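Local structure of tylactone synthase starter module and modules 1 & 2 (Streptomyces fradiae, 2Z5L) at residues Gly48-Thr57 / Gly74-Ile84; Glu104-Leu115 / Pro138-Arg147. The protein probably reduces the beta-keto group of the growing polyketide chain stereoselectively, as the first ketoreductase of the tylosin polyketide synthase. One frame throughout, in Å; residues are numbered along the deposited sequence.

Interaction 1. Residues Gly48-Thr57 / Gly74-Ile84; sequences GRCLLVAPPT and GASVARLEVPI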
# COMPACT_ATOMS: atom_id res chain seq x y z
N GLY A 48 3.75 30.30 5.11
CA GLY A 48 5.17 30.55 5.32
C GLY A 48 6.00 30.42 4.05
O GLY A 48 5.47 30.40 2.93
N ARG A 49 7.31 30.34 4.22
CA ARG A 49 8.20 30.21 3.07
C ARG A 49 8.20 28.79 2.53
O ARG A 49 8.65 27.86 3.20
CB ARG A 49 9.62 30.63 3.45
CG ARG A 49 10.13 30.02 4.73
CD ARG A 49 11.40 30.74 5.15
NE ARG A 49 12.47 30.55 4.17
CZ ARG A 49 13.51 31.35 4.04
NH1 ARG A 49 13.64 32.42 4.82
NH2 ARG A 49 14.44 31.08 3.13
N CYS A 50 7.67 28.63 1.33
CA CYS A 50 7.60 27.33 0.69
C CYS A 50 8.75 27.10 -0.26
O CYS A 50 9.31 28.04 -0.84
CB CYS A 50 6.31 27.18 -0.11
SG CYS A 50 4.81 27.42 0.81
N LEU A 51 9.08 25.83 -0.44
CA LEU A 51 10.13 25.41 -1.35
C LEU A 51 9.50 24.38 -2.28
O LEU A 51 9.18 23.28 -1.85
CB LEU A 51 11.28 24.77 -0.58
CG LEU A 51 12.53 24.37 -1.38
CD1 LEU A 51 13.30 25.60 -1.81
CD2 LEU A 51 13.42 23.49 -0.51
N LEU A 52 9.30 24.75 -3.54
CA LEU A 52 8.73 23.82 -4.50
C LEU A 52 9.85 22.99 -5.10
O LEU A 52 10.71 23.54 -5.79
CB LEU A 52 8.01 24.55 -5.62
CG LEU A 52 6.96 25.58 -5.23
CD1 LEU A 52 6.38 26.17 -6.49
CD2 LEU A 52 5.88 24.93 -4.37
N VAL A 53 9.83 21.68 -4.84
CA VAL A 53 10.83 20.75 -5.37
C VAL A 53 10.20 20.03 -6.55
O VAL A 53 9.14 19.43 -6.42
CB VAL A 53 11.23 19.70 -4.32
CG1 VAL A 53 12.35 18.83 -4.87
CG2 VAL A 53 11.66 20.37 -3.02
N ALA A 54 10.86 20.07 -7.70
CA ALA A 54 10.33 19.42 -8.88
C ALA A 54 11.41 18.86 -9.80
O ALA A 54 12.54 19.34 -9.79
CB ALA A 54 9.46 20.40 -9.65
N PRO A 55 11.06 17.84 -10.62
CA PRO A 55 12.01 17.22 -11.56
C PRO A 55 12.44 18.25 -12.60
O PRO A 55 11.74 19.21 -12.84
CB PRO A 55 11.19 16.10 -12.19
CG PRO A 55 10.18 15.78 -11.16
CD PRO A 55 9.78 17.13 -10.64
N PRO A 56 13.59 18.02 -13.24
CA PRO A 56 14.14 18.92 -14.26
C PRO A 56 13.09 19.39 -15.27
O PRO A 56 12.64 18.63 -16.12
CB PRO A 56 15.22 18.07 -14.91
CG PRO A 56 15.70 17.23 -13.77
CD PRO A 56 14.41 16.80 -13.14
N THR A 57 12.70 20.66 -15.15
CA THR A 57 11.71 21.27 -16.03
C THR A 57 10.47 20.39 -16.19
O THR A 57 10.07 20.05 -17.30
CB THR A 57 12.31 21.55 -17.43
OG1 THR A 57 12.77 20.32 -18.02
CG2 THR A 57 13.47 22.53 -17.33
N GLY A 74 0.41 34.39 1.69
CA GLY A 74 1.47 34.78 2.60
C GLY A 74 2.60 33.78 2.57
O GLY A 74 3.17 33.43 3.61
N ALA A 75 2.94 33.32 1.38
CA ALA A 75 4.03 32.36 1.25
C ALA A 75 5.14 32.93 0.39
O ALA A 75 4.90 33.59 -0.61
CB ALA A 75 3.51 31.07 0.65
N SER A 76 6.37 32.68 0.81
CA SER A 76 7.55 33.13 0.08
C SER A 76 8.08 31.90 -0.64
O SER A 76 8.75 31.05 -0.05
CB SER A 76 8.59 33.67 1.06
OG SER A 76 9.63 34.33 0.36
N VAL A 77 7.76 31.80 -1.93
CA VAL A 77 8.16 30.65 -2.74
C VAL A 77 9.58 30.68 -3.33
O VAL A 77 10.07 31.73 -3.76
CB VAL A 77 7.16 30.42 -3.90
CG1 VAL A 77 7.38 29.05 -4.51
CG2 VAL A 77 5.74 30.57 -3.39
N ALA A 78 10.23 29.52 -3.33
CA ALA A 78 11.58 29.36 -3.86
C ALA A 78 11.68 27.95 -4.44
O ALA A 78 11.76 26.98 -3.69
CB ALA A 78 12.60 29.55 -2.76
N ARG A 79 11.70 27.84 -5.76
CA ARG A 79 11.76 26.54 -6.41
C ARG A 79 13.13 25.84 -6.42
O ARG A 79 14.17 26.48 -6.45
CB ARG A 79 11.23 26.67 -7.84
CG ARG A 79 11.99 27.65 -8.70
CD ARG A 79 11.32 27.82 -10.06
NE ARG A 79 10.16 28.70 -10.00
CZ ARG A 79 9.40 29.03 -11.04
NH1 ARG A 79 9.67 28.53 -12.24
NH2 ARG A 79 8.37 29.85 -10.88
N LEU A 80 13.11 24.51 -6.37
CA LEU A 80 14.33 23.72 -6.41
C LEU A 80 14.17 22.58 -7.43
O LEU A 80 13.07 22.06 -7.63
CB LEU A 80 14.62 23.11 -5.03
CG LEU A 80 16.03 22.54 -4.82
CD1 LEU A 80 17.04 23.67 -4.67
CD2 LEU A 80 16.06 21.67 -3.60
N GLU A 81 15.26 22.19 -8.06
CA GLU A 81 15.21 21.12 -9.04
C GLU A 81 15.96 19.86 -8.58
O GLU A 81 17.16 19.91 -8.30
CB GLU A 81 15.80 21.60 -10.36
CG GLU A 81 15.30 20.83 -11.55
CD GLU A 81 15.69 21.47 -12.88
OE1 GLU A 81 16.87 21.39 -13.26
OE2 GLU A 81 14.80 22.05 -13.54
N VAL A 82 15.24 18.75 -8.49
CA VAL A 82 15.84 17.49 -8.10
C VAL A 82 15.47 16.43 -9.12
O VAL A 82 14.31 16.04 -9.24
CB VAL A 82 15.38 16.99 -6.72
CG1 VAL A 82 15.91 15.58 -6.48
CG2 VAL A 82 15.91 17.92 -5.64
N PRO A 83 16.46 15.92 -9.85
CA PRO A 83 16.21 14.90 -10.86
C PRO A 83 15.77 13.55 -10.28
O PRO A 83 16.19 13.14 -9.18
CB PRO A 83 17.54 14.82 -11.59
CG PRO A 83 18.53 15.09 -10.50
CD PRO A 83 17.89 16.22 -9.72
N ILE A 84 14.90 12.87 -11.02
CA ILE A 84 14.42 11.55 -10.64
C ILE A 84 15.68 10.68 -10.68
O ILE A 84 16.57 10.93 -11.49
CB ILE A 84 13.36 11.09 -11.66
CG1 ILE A 84 12.23 12.11 -11.67
CG2 ILE A 84 12.83 9.71 -11.29
CD1 ILE A 84 11.27 11.95 -12.82
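Leu-52 overlaps Val-77: its CG lies 3.6 Å from Val-77 CG1, and the two side chains slant across each other. The contact joins the beta-alpha-beta unit of strand 49-54, helix 60-71 and strand 80-81, in a Rossmann-type fold. Helix 60-71 covers both side chains through Thr-67. On the other face Val-53 CG1 meets Val-82 CG2 at 3.8 Å, and helix 88-99 packs there on Leu-80 and Val-82. The two chains run parallel. Their hydrogen bonds straighten from Leu-80 onward: Leu-80 N reaches Leu-52 O at 2.7 Å, and Ala-54 N reaches Leu-80 O at 3.0 Å. The bonds at Cys-50 N and O are weak, while Ser-76 N still donates to Gly-48 O. Beyond the strands Pro-56 CG rests on Pro-83 CB at 3.7 Å, the two side chains crossing at about a right angle. Val-82 O is buried with no hydrogen-bond partner; Pro-55 CA points its hydrogen at it, 3.5 Å away. Glu-81 has CG trans to its own N (chi1 -156°) and an extended chain, which carries the carboxylate past Pro-56. There Thr-57 N donates to Glu-81 OE2 at 3.0 Å, coming from above the carboxylate plane.

Interaction 2. Residues Glu104-Leu115 / Pro138-Arg147; sequences EENTTVVSLLGL and PAARVWALTR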
# COMPACT_ATOMS: atom_id res chain seq x y z
N GLU A 104 15.62 29.21 12.12
CA GLU A 104 14.57 28.76 13.03
C GLU A 104 13.22 28.73 12.35
O GLU A 104 12.34 27.96 12.74
CB GLU A 104 14.53 29.67 14.25
CG GLU A 104 15.74 29.50 15.14
CD GLU A 104 15.83 28.09 15.70
OE1 GLU A 104 16.90 27.73 16.24
OE2 GLU A 104 14.83 27.35 15.59
N GLU A 105 13.04 29.58 11.35
CA GLU A 105 11.79 29.64 10.61
C GLU A 105 11.47 28.27 10.01
O GLU A 105 12.36 27.46 9.77
CB GLU A 105 11.87 30.70 9.50
CG GLU A 105 11.56 32.12 9.96
CD GLU A 105 11.75 33.16 8.84
OE1 GLU A 105 11.23 32.95 7.72
OE2 GLU A 105 12.40 34.19 9.10
N ASN A 106 10.18 28.02 9.78
CA ASN A 106 9.72 26.76 9.20
C ASN A 106 9.79 26.80 7.69
O ASN A 106 9.41 27.79 7.07
CB ASN A 106 8.27 26.46 9.61
CG ASN A 106 7.68 25.27 8.85
OD1 ASN A 106 8.12 24.13 9.00
ND2 ASN A 106 6.68 25.54 8.01
N THR A 107 10.27 25.72 7.10
CA THR A 107 10.35 25.62 5.65
C THR A 107 9.36 24.55 5.22
O THR A 107 9.52 23.37 5.54
CB THR A 107 11.74 25.17 5.17
OG1 THR A 107 12.76 25.94 5.83
CG2 THR A 107 11.85 25.34 3.67
N THR A 108 8.32 24.96 4.51
CA THR A 108 7.33 24.00 4.04
C THR A 108 7.76 23.49 2.67
O THR A 108 7.67 24.22 1.68
CB THR A 108 5.94 24.64 3.92
OG1 THR A 108 5.48 25.03 5.22
CG2 THR A 108 4.97 23.64 3.31
N VAL A 109 8.22 22.24 2.62
CA VAL A 109 8.66 21.63 1.37
C VAL A 109 7.50 21.01 0.60
O VAL A 109 6.85 20.07 1.08
CB VAL A 109 9.72 20.53 1.62
CG1 VAL A 109 10.32 20.08 0.29
CG2 VAL A 109 10.80 21.02 2.56
N VAL A 110 7.25 21.53 -0.60
CA VAL A 110 6.19 21.04 -1.48
C VAL A 110 6.85 20.27 -2.61
O VAL A 110 7.44 20.87 -3.50
CB VAL A 110 5.36 22.21 -2.06
CG1 VAL A 110 4.17 21.66 -2.84
CG2 VAL A 110 4.88 23.11 -0.93
N SER A 111 6.75 18.95 -2.57
CA SER A 111 7.37 18.09 -3.57
C SER A 111 6.47 17.73 -4.75
O SER A 111 5.34 17.26 -4.58
CB SER A 111 7.84 16.78 -2.91
OG SER A 111 8.29 15.86 -3.88
N LEU A 112 6.98 17.96 -5.95
CA LEU A 112 6.26 17.64 -7.16
C LEU A 112 6.87 16.38 -7.79
O LEU A 112 6.49 15.97 -8.88
CB LEU A 112 6.33 18.81 -8.15
CG LEU A 112 5.62 20.09 -7.67
CD1 LEU A 112 5.79 21.21 -8.70
CD2 LEU A 112 4.14 19.79 -7.45
N LEU A 113 7.80 15.75 -7.08
CA LEU A 113 8.45 14.56 -7.62
C LEU A 113 7.44 13.45 -7.90
O LEU A 113 7.62 12.66 -8.83
CB LEU A 113 9.51 14.03 -6.65
CG LEU A 113 10.65 14.99 -6.30
CD1 LEU A 113 11.51 14.33 -5.26
CD2 LEU A 113 11.47 15.33 -7.56
N GLY A 114 6.36 13.41 -7.12
CA GLY A 114 5.36 12.38 -7.30
C GLY A 114 4.49 12.51 -8.54
O GLY A 114 3.69 11.62 -8.84
N LEU A 115 4.62 13.61 -9.27
CA LEU A 115 3.81 13.80 -10.48
C LEU A 115 4.37 12.99 -11.65
O LEU A 115 3.75 12.89 -12.72
CB LEU A 115 3.73 15.28 -10.86
CG LEU A 115 2.97 16.15 -9.83
CD1 LEU A 115 2.94 17.61 -10.29
CD2 LEU A 115 1.57 15.64 -9.65
N PRO A 138 15.54 22.59 11.89
CA PRO A 138 14.39 22.75 12.79
C PRO A 138 13.23 23.42 12.08
O PRO A 138 13.41 24.41 11.37
CB PRO A 138 14.96 23.61 13.92
CG PRO A 138 15.99 24.43 13.22
CD PRO A 138 16.68 23.39 12.36
N ALA A 139 12.03 22.86 12.27
CA ALA A 139 10.83 23.39 11.65
C ALA A 139 10.81 23.12 10.14
O ALA A 139 11.50 23.79 9.37
CB ALA A 139 10.70 24.88 11.92
N ALA A 140 10.01 22.14 9.73
CA ALA A 140 9.88 21.78 8.31
C ALA A 140 8.69 20.85 8.09
O ALA A 140 8.43 19.97 8.91
CB ALA A 140 11.17 21.13 7.82
N ARG A 141 7.97 21.04 7.00
CA ARG A 141 6.82 20.20 6.67
C ARG A 141 6.95 19.71 5.24
O ARG A 141 7.07 20.51 4.31
CB ARG A 141 5.50 20.97 6.83
CG ARG A 141 5.09 21.25 8.28
CD ARG A 141 4.83 19.97 9.04
NE ARG A 141 4.65 20.20 10.46
CZ ARG A 141 4.38 19.25 11.35
NH1 ARG A 141 4.26 17.99 10.95
NH2 ARG A 141 4.23 19.54 12.64
N VAL A 142 6.92 18.40 5.06
CA VAL A 142 7.04 17.83 3.72
C VAL A 142 5.68 17.41 3.19
O VAL A 142 5.00 16.58 3.78
CB VAL A 142 7.98 16.61 3.71
CG1 VAL A 142 8.16 16.12 2.26
CG2 VAL A 142 9.33 16.99 4.31
N TRP A 143 5.29 17.99 2.07
CA TRP A 143 4.02 17.65 1.47
C TRP A 143 4.29 17.03 0.10
O TRP A 143 5.03 17.59 -0.70
CB TRP A 143 3.14 18.89 1.34
CG TRP A 143 2.49 19.28 2.62
CD1 TRP A 143 3.04 19.99 3.64
CD2 TRP A 143 1.16 18.94 3.03
NE1 TRP A 143 2.13 20.11 4.67
CE2 TRP A 143 0.97 19.48 4.32
CE3 TRP A 143 0.12 18.23 2.43
CZ2 TRP A 143 -0.23 19.33 5.02
CZ3 TRP A 143 -1.08 18.08 3.12
CH2 TRP A 143 -1.24 18.63 4.41
N ALA A 144 3.71 15.87 -0.15
CA ALA A 144 3.91 15.21 -1.42
C ALA A 144 2.66 15.33 -2.27
O ALA A 144 1.58 14.85 -1.89
CB ALA A 144 4.27 13.75 -1.21
N LEU A 145 2.80 15.97 -3.43
CA LEU A 145 1.69 16.12 -4.35
C LEU A 145 1.74 14.98 -5.35
O LEU A 145 2.82 14.55 -5.74
CB LEU A 145 1.77 17.46 -5.08
CG LEU A 145 1.76 18.69 -4.17
CD1 LEU A 145 1.74 19.94 -5.04
CD2 LEU A 145 0.58 18.66 -3.25
N THR A 146 0.57 14.49 -5.74
CA THR A 146 0.49 13.39 -6.71
C THR A 146 -0.72 13.61 -7.61
O THR A 146 -1.47 14.57 -7.43
CB THR A 146 0.32 12.03 -6.01
OG1 THR A 146 -0.98 11.96 -5.41
CG2 THR A 146 1.38 11.85 -4.93
N ARG A 147 -0.90 12.70 -8.55
CA ARG A 147 -2.01 12.78 -9.49
C ARG A 147 -2.51 11.39 -9.88
O ARG A 147 -1.73 10.54 -10.33
CB ARG A 147 -1.58 13.51 -10.75
CG ARG A 147 -0.33 12.91 -11.37
CD ARG A 147 -0.37 12.99 -12.88
NE ARG A 147 -1.47 12.20 -13.42
CZ ARG A 147 -1.71 12.05 -14.72
NH1 ARG A 147 -0.94 12.65 -15.61
NH2 ARG A 147 -2.73 11.30 -15.12
O HOH W 1 5.09 14.56 -4.97
O HOH W 2 1.41 10.77 -8.68
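Leu-112 and Leu-145 take similar torsions: chi1 is -65° and -59°, each CG beside its own N, and both chains continue extended at chi2. With these torsions the side chains lie side by side, pointing the same way. Leu-112 CD2 and Leu-145 CD1 are 3.4 Å apart, tighter than a usual van der Waals contact. Val-110 CG1 closes on the same Leu-145 CD1 at 3.7 Å. Further back on this face Thr-108 CG2 approaches Trp-143 CD1 at 4.1 Å, oblique to the ring. The backbones pair as parallel strands of the Rossmann-type fold. Trp-143 N donates to Val-109 O at 2.8 Å in an almost straight bond (171°), and Ser-111 N to Trp-143 O at 2.9 Å. Ser-111 O still accepts from Leu-145 N, and then the first chain turns away. Ser-111 OG accepts from Leu-113 N, an ST turn. A water also gives a hydrogen to Ser-111 O and accepts from Gly-114 N. The Leu-115 and Arg-147 side chains cross at about a right angle, Leu-115 CD2 3.7 Å from Arg-147 CG. Arg-141 NH1 bonds to Pro-177 O and Trp-180 O. Helix 119-135, which links the two strands, covers the face of Ser-111 and Val-142 through Leu-128 and Leu-129. Strand 49-54 flanks strand 107-111, and strand 180-186 flanks strand 140-147, with Ile-184 against Trp-143 and Leu-145.

Overall arrangement
The two interactions are successive strand pairings in one sheet, with centres about 9 Å apart. Strands 49-54 and 107-111 are neighbours and join them: Val-53 N and O probably bond to Val-110 O and Leu-112 N. Interaction 1 lies at the edge, since strand 80-81 is outermost within the chain. More of its residues are exposed, several of its backbone bonds are weak, and a carboxylate-to-backbone bond ties its far end. Interaction 2 lies deeper, with strands on both flanks. Its backbone ladder is more regular, one leucine pair packs unusually close, and a water joins Ser-111 O and Gly-114 N where the first chain turns. Each pair is linked through its own helix, 60-71 or 119-135.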